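Local coordinates for actin-binding protein (Saccharomyces cerevisiae, PDB 1HQZ) that binds actin filaments through this N-terminal cofilin-homology domain and, as a whole protein, recruits the ARP2/3 complex to filament sides and regulates the actin assembly it drives, at residues A[6-11]-A[38-44]; A[31-37]-A[63-69]; A[80-86]-A[114-120]. All coordinates share one frame; numbering follows the deposited sequence.

Contact 1: A[6-11]-A[38-44]; sequences IDYTTH and NAKKEYE
In both His-11 and Glu-42 the CG atom stands anti to the carbonyl carbon and beside the backbone N (chi1 -62° and -49°), which brings imidazole and carboxylate together at nearly right angles, their planes 86° apart. They join the loop entering helix 12-24 of the ADF-H fold to the beta hairpin of strands 32-37 and 43-49, whose type I turn runs from Asn-38 to Lys-41. His-11, at the N-cap position of that helix, sends a weak hydrogen bond from NE2 to Glu-42 OE1 (3.4 Å), while its ND1 bonds Glu-14. The same OE1 accepts a firmer bond from Asn-38 ND2 (3.2 Å) on its anti lone pair, which braces the carboxylate against the turn. Replacing Glu-42 by an alanine removes that carboxylate, and His-11 NE2 and Asn-38 ND2 would then probably be left without their shared acceptor. Glu-44 OE2 hangs over the centre of one imidazole face, 3.2 Å from His-11 NE2 but badly angled for a bond, and Thr-10 CG2 lies over the opposite face. With several carboxylates so near, a protonated imidazolium would probably be favoured. Asp-7 runs alongside Glu-42, its OD2 4.0 Å from Glu-42 OE2, a probably unfavourable pairing; Thr-10 OG1 donates to the syn lone pair of Asp-7 OD2 (2.9 Å). The backbones are pinned by Tyr-43 N bonding to Asp-7 O at 2.9 Å. Beyond it, Ile-6 lies across the Tyr-43 side chain: its CG1 comes within 3.4 Å of Tyr-43 CD1, and its CD1 makes a CH-pi contact over the phenol face, 3.9 Å from the ring centroid.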
loop_
_atom_site.group_PDB
_atom_site.type_symbol
_atom_site.label_atom_id
_atom_site.label_comp_id
_atom_site.label_asym_id
_atom_site.label_seq_id
_atom_site.Cartn_x
_atom_site.Cartn_y
_atom_site.Cartn_z
ATOM N N ILE A 6 -13.785 4.556 4.840
ATOM C CA ILE A 6 -13.271 3.966 3.614
ATOM C C ILE A 6 -14.073 2.729 3.250
ATOM O O ILE A 6 -14.520 1.987 4.121
ATOM C CB ILE A 6 -11.786 3.548 3.750
ATOM C CG1 ILE A 6 -11.284 2.998 2.410
ATOM C CG2 ILE A 6 -11.636 2.484 4.836
ATOM C CD1 ILE A 6 -9.851 2.516 2.428
ATOM N N ASP A 7 -14.252 2.505 1.956
ATOM C CA ASP A 7 -14.984 1.333 1.511
ATOM C C ASP A 7 -14.065 0.395 0.748
ATOM O O ASP A 7 -13.695 0.673 -0.390
ATOM C CB ASP A 7 -16.171 1.741 0.631
ATOM C CG ASP A 7 -16.751 0.570 -0.147
ATOM O OD1 ASP A 7 -16.740 -0.571 0.376
ATOM O OD2 ASP A 7 -17.228 0.794 -1.281
ATOM N N TYR A 8 -13.694 -0.707 1.393
ATOM C CA TYR A 8 -12.827 -1.704 0.771
ATOM C C TYR A 8 -13.455 -3.094 0.808
ATOM O O TYR A 8 -12.769 -4.097 0.599
ATOM C CB TYR A 8 -11.454 -1.744 1.464
ATOM C CG TYR A 8 -11.496 -1.891 2.975
ATOM C CD1 TYR A 8 -12.120 -2.979 3.579
ATOM C CD2 TYR A 8 -10.892 -0.945 3.799
ATOM C CE1 TYR A 8 -12.141 -3.121 4.970
ATOM C CE2 TYR A 8 -10.905 -1.075 5.181
ATOM C CZ TYR A 8 -11.528 -2.164 5.761
ATOM O OH TYR A 8 -11.515 -2.300 7.133
ATOM N N THR A 9 -14.756 -3.157 1.079
ATOM C CA THR A 9 -15.439 -4.447 1.144
ATOM C C THR A 9 -16.262 -4.731 -0.112
ATOM O O THR A 9 -16.491 -5.890 -0.462
ATOM C CB THR A 9 -16.339 -4.537 2.397
ATOM O OG1 THR A 9 -17.213 -3.403 2.441
ATOM C CG2 THR A 9 -15.490 -4.562 3.658
ATOM N N THR A 10 -16.687 -3.669 -0.789
ATOM C CA THR A 10 -17.464 -3.791 -2.017
ATOM C C THR A 10 -16.686 -4.617 -3.028
ATOM O O THR A 10 -17.230 -5.533 -3.655
ATOM C CB THR A 10 -17.748 -2.407 -2.636
ATOM O OG1 THR A 10 -18.658 -1.688 -1.797
ATOM C CG2 THR A 10 -18.338 -2.548 -4.030
ATOM N N HIS A 11 -15.410 -4.281 -3.191
ATOM C CA HIS A 11 -14.551 -4.990 -4.126
ATOM C C HIS A 11 -13.539 -5.854 -3.376
ATOM O O HIS A 11 -12.394 -6.014 -3.801
ATOM C CB HIS A 11 -13.834 -3.989 -5.030
ATOM C CG HIS A 11 -14.759 -3.177 -5.881
ATOM N ND1 HIS A 11 -15.526 -3.730 -6.883
ATOM C CD2 HIS A 11 -15.039 -1.852 -5.883
ATOM C CE1 HIS A 11 -16.237 -2.781 -7.466
ATOM N NE2 HIS A 11 -15.959 -1.632 -6.879
ATOM N N ASN A 38 -12.663 4.486 -6.769
ATOM C CA ASN A 38 -13.272 4.697 -8.085
ATOM C C ASN A 38 -14.228 5.888 -8.062
ATOM O O ASN A 38 -14.320 6.606 -7.065
ATOM C CB ASN A 38 -14.024 3.444 -8.566
ATOM C CG ASN A 38 -15.143 3.021 -7.627
ATOM O OD1 ASN A 38 -15.813 3.855 -7.010
ATOM N ND2 ASN A 38 -15.364 1.709 -7.530
ATOM N N ALA A 39 -14.938 6.096 -9.165
ATOM C CA ALA A 39 -15.880 7.205 -9.263
ATOM C C ALA A 39 -16.895 7.204 -8.120
ATOM O O ALA A 39 -17.326 8.262 -7.662
ATOM C CB ALA A 39 -16.603 7.157 -10.608
ATOM N N LYS A 40 -17.268 6.017 -7.656
ATOM C CA LYS A 40 -18.237 5.898 -6.574
ATOM C C LYS A 40 -17.581 5.874 -5.200
ATOM O O LYS A 40 -18.205 5.466 -4.219
ATOM C CB LYS A 40 -19.067 4.625 -6.753
ATOM C CG LYS A 40 -19.787 4.529 -8.092
ATOM C CD LYS A 40 -20.635 3.264 -8.171
ATOM C CE LYS A 40 -21.449 3.218 -9.456
ATOM N NZ LYS A 40 -22.363 2.036 -9.485
ATOM N N LYS A 41 -16.325 6.308 -5.137
ATOM C CA LYS A 41 -15.558 6.338 -3.886
ATOM C C LYS A 41 -15.332 4.960 -3.282
ATOM O O LYS A 41 -15.120 4.828 -2.079
ATOM C CB LYS A 41 -16.242 7.233 -2.851
ATOM C CG LYS A 41 -16.286 8.693 -3.236
ATOM C CD LYS A 41 -17.019 9.499 -2.193
ATOM C CE LYS A 41 -17.232 10.930 -2.655
ATOM N NZ LYS A 41 -18.098 11.678 -1.696
ATOM N N GLU A 42 -15.379 3.934 -4.122
ATOM C CA GLU A 42 -15.157 2.566 -3.666
ATOM C C GLU A 42 -13.703 2.195 -3.995
ATOM O O GLU A 42 -13.226 2.457 -5.100
ATOM C CB GLU A 42 -16.111 1.609 -4.386
ATOM C CG GLU A 42 -17.569 2.054 -4.373
ATOM C CD GLU A 42 -18.481 1.122 -5.162
ATOM O OE1 GLU A 42 -18.193 0.861 -6.353
ATOM O OE2 GLU A 42 -19.491 0.657 -4.590
ATOM N N TYR A 43 -12.993 1.607 -3.038
ATOM C CA TYR A 43 -11.614 1.227 -3.291
ATOM C C TYR A 43 -11.495 -0.117 -3.983
ATOM O O TYR A 43 -12.141 -1.091 -3.596
ATOM C CB TYR A 43 -10.803 1.197 -1.996
ATOM C CG TYR A 43 -10.275 2.549 -1.593
ATOM C CD1 TYR A 43 -11.104 3.490 -0.981
ATOM C CD2 TYR A 43 -8.948 2.904 -1.854
ATOM C CE1 TYR A 43 -10.627 4.756 -0.635
ATOM C CE2 TYR A 43 -8.458 4.164 -1.516
ATOM C CZ TYR A 43 -9.302 5.087 -0.906
ATOM O OH TYR A 43 -8.828 6.335 -0.569
ATOM N N GLU A 44 -10.662 -0.155 -5.015
ATOM C CA GLU A 44 -10.419 -1.378 -5.761
ATOM C C GLU A 44 -8.985 -1.359 -6.287
ATOM O O GLU A 44 -8.330 -0.314 -6.290
ATOM C CB GLU A 44 -11.411 -1.495 -6.918
ATOM C CG GLU A 44 -11.368 -0.345 -7.901
ATOM C CD GLU A 44 -12.494 -0.420 -8.917
ATOM O OE1 GLU A 44 -12.532 0.425 -9.843
ATOM O OE2 GLU A 44 -13.345 -1.326 -8.784
HETATM O O HOH W 1 -14.141 4.591 0.145
#

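Contact 2: A[31-37]-A[63-69]; sequences TWLIISP and KVQYGLA
The side chains of Ile-35 and Tyr-66 pass each other at a slant, Ile-35 CG1 resting 3.7 Å from Tyr-66 CB while CD1 reaches on toward the phenol ring. Their backbones form a hydrogen-bonded antiparallel pair, as do those of Leu-33 and Leu-68, and all four side chains project from the same face of the sheet. The other face carries Trp-32 and Ala-69, whose CB atoms meet at 3.6 Å, and Ile-34, paired with Gly-67. In Trp-32 the CG sits between backbone N and carbonyl carbon (chi1 62°), and the indole is thereby carried away from the partner strand. Past the last bridge, a side-chain hydrogen bond joins the strands: Gln-65 NE2 donates to Ser-36 OG at 2.9 Å, with the hydroxyl oxygen close to the amide plane and the bond nearly straight (166°). Gln-65 OE1 accepts from Asp-60 N, which fixes the rotation of the amide. Lys-63 CD passes 3.3 Å from Ser-36 OG. This antiparallel pairing lies inside the mixed five-stranded sheet of the ADF-H fold. Strand 32-37 is flanked on its far side by strand 43-49; Leu-33 and Leu-68 pack against helix 12-24, whereas Trp-32, Ile-34 and Ala-69 lie against helix 52-56.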
loop_
_atom_site.group_PDB
_atom_site.type_symbol
_atom_site.label_atom_id
_atom_site.label_comp_id
_atom_site.label_asym_id
_atom_site.label_seq_id
_atom_site.Cartn_x
_atom_site.Cartn_y
_atom_site.Cartn_z
ATOM N N THR A 31 4.072 -8.657 -6.902
ATOM C CA THR A 31 4.661 -8.482 -5.575
ATOM C C THR A 31 4.203 -7.189 -4.914
ATOM O O THR A 31 4.596 -6.880 -3.794
ATOM C CB THR A 31 6.187 -8.467 -5.643
ATOM O OG1 THR A 31 6.617 -7.346 -6.426
ATOM C CG2 THR A 31 6.693 -9.747 -6.273
ATOM N N TRP A 32 3.395 -6.412 -5.619
ATOM C CA TRP A 32 2.882 -5.183 -5.045
ATOM C C TRP A 32 1.515 -4.848 -5.613
ATOM O O TRP A 32 1.134 -5.325 -6.686
ATOM C CB TRP A 32 3.856 -4.012 -5.243
ATOM C CG TRP A 32 4.159 -3.628 -6.660
ATOM C CD1 TRP A 32 5.275 -3.949 -7.377
ATOM C CD2 TRP A 32 3.386 -2.756 -7.490
ATOM N NE1 TRP A 32 5.256 -3.318 -8.595
ATOM C CE2 TRP A 32 4.107 -2.579 -8.692
ATOM C CE3 TRP A 32 2.153 -2.104 -7.332
ATOM C CZ2 TRP A 32 3.637 -1.774 -9.737
ATOM C CZ3 TRP A 32 1.687 -1.306 -8.361
ATOM C CH2 TRP A 32 2.432 -1.146 -9.554
ATOM N N LEU A 33 0.783 -4.024 -4.875
ATOM C CA LEU A 33 -0.572 -3.621 -5.234
ATOM C C LEU A 33 -0.866 -2.228 -4.697
ATOM O O LEU A 33 -0.413 -1.868 -3.610
ATOM C CB LEU A 33 -1.587 -4.590 -4.597
ATOM C CG LEU A 33 -3.017 -4.071 -4.340
ATOM C CD1 LEU A 33 -3.773 -3.937 -5.662
ATOM C CD2 LEU A 33 -3.756 -5.045 -3.400
ATOM N N ILE A 34 -1.620 -1.451 -5.462
ATOM C CA ILE A 34 -2.030 -0.128 -5.021
ATOM C C ILE A 34 -3.541 -0.090 -5.191
ATOM O O ILE A 34 -4.052 -0.384 -6.281
ATOM C CB ILE A 34 -1.436 1.011 -5.889
ATOM C CG1 ILE A 34 0.074 1.139 -5.632
ATOM C CG2 ILE A 34 -2.153 2.332 -5.569
ATOM C CD1 ILE A 34 0.746 2.301 -6.388
ATOM N N ILE A 35 -4.261 0.225 -4.121
ATOM C CA ILE A 35 -5.713 0.329 -4.235
ATOM C C ILE A 35 -6.102 1.802 -4.204
ATOM O O ILE A 35 -5.594 2.574 -3.390
ATOM C CB ILE A 35 -6.459 -0.429 -3.105
ATOM C CG1 ILE A 35 -6.100 0.168 -1.745
ATOM C CG2 ILE A 35 -6.141 -1.921 -3.184
ATOM C CD1 ILE A 35 -6.895 -0.415 -0.607
ATOM N N SER A 36 -7.013 2.179 -5.093
ATOM C CA SER A 36 -7.459 3.558 -5.218
ATOM C C SER A 36 -8.991 3.615 -5.305
ATOM O O SER A 36 -9.642 2.641 -5.699
ATOM C CB SER A 36 -6.817 4.168 -6.471
ATOM O OG SER A 36 -7.044 5.563 -6.563
ATOM N N PRO A 37 -9.588 4.762 -4.948
ATOM C CA PRO A 37 -11.048 4.901 -4.991
ATOM C C PRO A 37 -11.594 5.188 -6.388
ATOM O O PRO A 37 -11.049 6.030 -7.109
ATOM C CB PRO A 37 -11.294 6.049 -4.022
ATOM C CG PRO A 37 -10.133 6.956 -4.331
ATOM C CD PRO A 37 -8.957 5.995 -4.439
ATOM N N LYS A 63 -5.154 11.555 -5.364
ATOM C CA LYS A 63 -6.003 10.625 -4.625
ATOM C C LYS A 63 -5.312 10.003 -3.430
ATOM O O LYS A 63 -4.087 9.840 -3.417
ATOM C CB LYS A 63 -6.463 9.478 -5.534
ATOM C CG LYS A 63 -7.157 9.899 -6.810
ATOM C CD LYS A 63 -7.398 8.683 -7.691
ATOM C CE LYS A 63 -7.922 9.077 -9.056
ATOM N NZ LYS A 63 -8.171 7.870 -9.889
ATOM N N VAL A 64 -6.116 9.651 -2.431
ATOM C CA VAL A 64 -5.620 8.981 -1.242
ATOM C C VAL A 64 -5.614 7.511 -1.637
ATOM O O VAL A 64 -6.642 6.966 -2.033
ATOM C CB VAL A 64 -6.577 9.173 -0.048
ATOM C CG1 VAL A 64 -6.180 8.247 1.096
ATOM C CG2 VAL A 64 -6.549 10.601 0.406
ATOM N N GLN A 65 -4.462 6.863 -1.544
ATOM C CA GLN A 65 -4.377 5.463 -1.923
ATOM C C GLN A 65 -3.589 4.646 -0.922
ATOM O O GLN A 65 -2.909 5.186 -0.057
ATOM C CB GLN A 65 -3.709 5.331 -3.293
ATOM C CG GLN A 65 -4.340 6.185 -4.385
ATOM C CD GLN A 65 -3.518 6.187 -5.658
ATOM O OE1 GLN A 65 -2.326 6.499 -5.639
ATOM N NE2 GLN A 65 -4.148 5.840 -6.767
ATOM N N TYR A 66 -3.667 3.332 -1.054
ATOM C CA TYR A 66 -2.928 2.464 -0.165
ATOM C C TYR A 66 -2.187 1.468 -1.018
ATOM O O TYR A 66 -2.733 0.944 -1.991
ATOM C CB TYR A 66 -3.879 1.765 0.810
ATOM C CG TYR A 66 -4.729 2.760 1.571
ATOM C CD1 TYR A 66 -5.903 3.262 1.021
ATOM C CD2 TYR A 66 -4.300 3.276 2.787
ATOM C CE1 TYR A 66 -6.628 4.271 1.661
ATOM C CE2 TYR A 66 -5.008 4.280 3.439
ATOM C CZ TYR A 66 -6.170 4.776 2.863
ATOM O OH TYR A 66 -6.845 5.798 3.478
ATOM N N GLY A 67 -0.926 1.245 -0.666
ATOM C CA GLY A 67 -0.099 0.313 -1.406
ATOM C C GLY A 67 0.358 -0.810 -0.499
ATOM O O GLY A 67 0.470 -0.644 0.722
ATOM N N LEU A 68 0.633 -1.955 -1.112
ATOM C CA LEU A 68 1.071 -3.147 -0.391
ATOM C C LEU A 68 2.163 -3.782 -1.218
ATOM O O LEU A 68 1.986 -3.991 -2.418
ATOM C CB LEU A 68 -0.101 -4.126 -0.265
ATOM C CG LEU A 68 0.152 -5.530 0.277
ATOM C CD1 LEU A 68 0.351 -5.476 1.775
ATOM C CD2 LEU A 68 -1.049 -6.416 -0.068
ATOM N N ALA A 69 3.298 -4.087 -0.603
ATOM C CA ALA A 69 4.358 -4.712 -1.374
ATOM C C ALA A 69 5.171 -5.699 -0.568
ATOM O O ALA A 69 5.419 -5.508 0.625
ATOM C CB ALA A 69 5.272 -3.650 -1.973
#

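Contact 3: A[80-86]-A[114-120]; sequences KIIIIGW and YHVQVTA
His-115 reaches back across the start of strand 80-86, and its atoms from CB to CE1 meet partners there. Its CB lies 3.5 Å from Ile-81 O; CG comes within 3.9 Å of Lys-80 CB. With CG beside the backbone N (chi1 -63°), the ring swings over to put ND1 2.8 Å from Ile-81 N, which donates to it in an almost straight bond (175°), 18° out of the ring plane. ND1 therefore acts as an acceptor, apparently taking the place that a strand carbonyl would have at the end of the ladder. Farther out, CE1 meets Ile-81 CD1 at 4.0 Å, while Lys-80 CG crosses over one face of the imidazole in a CH-pi contact. Ile-81 O is gripped twice, by His-115 N at 2.6 Å and by Val-116 N at 3.0 Å. From here the parallel ladder continues through Ile-83 and Gly-85. Ile-83 points CD1 over the Tyr-114 ring, 3.7 Å from its centroid, and rests CG2 on Tyr-114 CB. On that face lies helix 93-110, touching Ile-83, Tyr-114 and Gln-117; on the other, Ile-82, Val-116 and Val-118 pack against helix 128-136. Two neighbouring parallel strands linked through helix 93-110 make a beta-alpha-beta crossover, which forms the parallel edge of the mixed sheet in this ADF-H domain.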
loop_
_atom_site.group_PDB
_atom_site.type_symbol
_atom_site.label_atom_id
_atom_site.label_comp_id
_atom_site.label_asym_id
_atom_site.label_seq_id
_atom_site.Cartn_x
_atom_site.Cartn_y
_atom_site.Cartn_z
ATOM N N LYS A 80 9.787 -9.255 3.287
ATOM C CA LYS A 80 8.932 -8.566 4.234
ATOM C C LYS A 80 7.838 -7.761 3.549
ATOM O O LYS A 80 7.911 -7.455 2.361
ATOM C CB LYS A 80 9.780 -7.683 5.147
ATOM C CG LYS A 80 10.681 -8.506 6.066
ATOM C CD LYS A 80 11.575 -7.630 6.905
ATOM C CE LYS A 80 12.493 -8.481 7.755
ATOM N NZ LYS A 80 13.555 -7.663 8.399
ATOM N N ILE A 81 6.810 -7.434 4.313
ATOM C CA ILE A 81 5.683 -6.703 3.773
ATOM C C ILE A 81 5.645 -5.250 4.238
ATOM O O ILE A 81 5.787 -4.950 5.437
ATOM C CB ILE A 81 4.338 -7.402 4.153
ATOM C CG1 ILE A 81 4.151 -8.717 3.381
ATOM C CG2 ILE A 81 3.174 -6.530 3.756
ATOM C CD1 ILE A 81 5.285 -9.674 3.432
ATOM N N ILE A 82 5.463 -4.347 3.283
ATOM C CA ILE A 82 5.369 -2.935 3.612
ATOM C C ILE A 82 4.023 -2.414 3.106
ATOM O O ILE A 82 3.532 -2.830 2.057
ATOM C CB ILE A 82 6.534 -2.119 2.983
ATOM C CG1 ILE A 82 6.338 -0.628 3.278
ATOM C CG2 ILE A 82 6.615 -2.372 1.480
ATOM C CD1 ILE A 82 7.513 0.271 2.874
ATOM N N ILE A 83 3.387 -1.555 3.891
ATOM C CA ILE A 83 2.139 -0.974 3.450
ATOM C C ILE A 83 2.381 0.520 3.433
ATOM O O ILE A 83 3.089 1.057 4.292
ATOM C CB ILE A 83 0.962 -1.299 4.378
ATOM C CG1 ILE A 83 1.249 -0.809 5.796
ATOM C CG2 ILE A 83 0.708 -2.787 4.362
ATOM C CD1 ILE A 83 0.028 -0.862 6.703
ATOM N N ILE A 84 1.812 1.184 2.438
ATOM C CA ILE A 84 1.990 2.616 2.305
ATOM C C ILE A 84 0.668 3.363 2.291
ATOM O O ILE A 84 -0.228 3.037 1.525
ATOM C CB ILE A 84 2.791 2.941 1.014
ATOM C CG1 ILE A 84 4.238 2.473 1.199
ATOM C CG2 ILE A 84 2.729 4.432 0.701
ATOM C CD1 ILE A 84 5.083 2.591 -0.026
ATOM N N GLY A 85 0.557 4.347 3.175
ATOM C CA GLY A 85 -0.625 5.174 3.240
ATOM C C GLY A 85 -0.261 6.441 2.483
ATOM O O GLY A 85 0.482 7.287 2.972
ATOM N N TRP A 86 -0.783 6.551 1.273
ATOM C CA TRP A 86 -0.520 7.683 0.398
ATOM C C TRP A 86 -1.628 8.732 0.557
ATOM O O TRP A 86 -2.788 8.485 0.217
ATOM C CB TRP A 86 -0.428 7.151 -1.036
ATOM C CG TRP A 86 -0.312 8.177 -2.097
ATOM C CD1 TRP A 86 -1.323 8.662 -2.874
ATOM C CD2 TRP A 86 0.879 8.843 -2.523
ATOM N NE1 TRP A 86 -0.836 9.579 -3.762
ATOM C CE2 TRP A 86 0.511 9.717 -3.570
ATOM C CE3 TRP A 86 2.221 8.788 -2.124
ATOM C CZ2 TRP A 86 1.437 10.536 -4.228
ATOM C CZ3 TRP A 86 3.147 9.601 -2.779
ATOM C CH2 TRP A 86 2.746 10.466 -3.822
ATOM N N TYR A 114 1.713 -6.774 7.901
ATOM C CA TYR A 114 2.785 -5.928 7.388
ATOM C C TYR A 114 3.925 -5.815 8.391
ATOM O O TYR A 114 3.713 -5.903 9.604
ATOM C CB TYR A 114 2.244 -4.530 7.069
ATOM C CG TYR A 114 1.635 -3.829 8.261
ATOM C CD1 TYR A 114 2.424 -3.089 9.140
ATOM C CD2 TYR A 114 0.274 -3.957 8.541
ATOM C CE1 TYR A 114 1.879 -2.494 10.273
ATOM C CE2 TYR A 114 -0.285 -3.372 9.675
ATOM C CZ TYR A 114 0.524 -2.643 10.536
ATOM O OH TYR A 114 -0.025 -2.079 11.665
ATOM N N HIS A 115 5.137 -5.637 7.884
ATOM C CA HIS A 115 6.279 -5.493 8.765
ATOM C C HIS A 115 6.617 -4.025 8.927
ATOM O O HIS A 115 7.103 -3.607 9.978
ATOM C CB HIS A 115 7.496 -6.234 8.213
ATOM C CG HIS A 115 7.295 -7.709 8.110
ATOM N ND1 HIS A 115 6.771 -8.309 6.986
ATOM C CD2 HIS A 115 7.496 -8.701 9.009
ATOM C CE1 HIS A 115 6.661 -9.609 7.195
ATOM N NE2 HIS A 115 7.093 -9.874 8.416
ATOM N N VAL A 116 6.337 -3.249 7.882
ATOM C CA VAL A 116 6.625 -1.818 7.880
ATOM C C VAL A 116 5.425 -1.006 7.399
ATOM O O VAL A 116 4.765 -1.373 6.421
ATOM C CB VAL A 116 7.811 -1.507 6.961
ATOM C CG1 VAL A 116 8.132 -0.022 7.012
ATOM C CG2 VAL A 116 9.019 -2.321 7.381
ATOM N N GLN A 117 5.149 0.091 8.098
ATOM C CA GLN A 117 4.045 0.974 7.751
ATOM C C GLN A 117 4.584 2.382 7.563
ATOM O O GLN A 117 5.195 2.941 8.466
ATOM C CB GLN A 117 2.981 0.995 8.854
ATOM C CG GLN A 117 1.822 1.929 8.528
ATOM C CD GLN A 117 0.750 1.994 9.610
ATOM O OE1 GLN A 117 -0.282 2.627 9.419
ATOM N NE2 GLN A 117 0.988 1.350 10.742
ATOM N N VAL A 118 4.334 2.954 6.388
ATOM C CA VAL A 118 4.796 4.288 6.056
ATOM C C VAL A 118 3.673 5.197 5.567
ATOM O O VAL A 118 2.753 4.759 4.884
ATOM C CB VAL A 118 5.892 4.241 4.948
ATOM C CG1 VAL A 118 6.227 5.652 4.482
ATOM C CG2 VAL A 118 7.152 3.575 5.484
ATOM N N THR A 119 3.756 6.468 5.942
ATOM C CA THR A 119 2.799 7.474 5.512
ATOM C C THR A 119 3.567 8.326 4.489
ATOM O O THR A 119 4.694 8.767 4.748
ATOM C CB THR A 119 2.324 8.354 6.684
ATOM O OG1 THR A 119 1.476 7.586 7.555
ATOM C CG2 THR A 119 1.543 9.555 6.159
ATOM N N ALA A 120 2.971 8.529 3.318
ATOM C CA ALA A 120 3.623 9.302 2.269
ATOM C C ALA A 120 2.706 10.356 1.664
ATOM O O ALA A 120 1.496 10.169 1.603
ATOM C CB ALA A 120 4.118 8.359 1.182
#

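In the fold
From the N terminus, the loop 6-11 is followed by helix 12-24 and strand 32-37 before contact 1 brings the chain back at 38-44. Contact 2 opens within that span, at 31-37, and closes beyond it at 63-69, after strand 43-49 and helix 52-56; the two contacts thus cross. They meet directly: the Tyr-43 hydroxyl probably bonds to Val-64 O. Contact 3 follows in series, its loop holding helix 93-110. Strand 65-71 joins contact 2 to contact 3 through backbone bonds to strand 80-86. Contacts 1 and 3 do not touch, their centres about 20 Å apart; contact 1 fastens the N-terminal loop near one sheet edge, contact 3 forms the other.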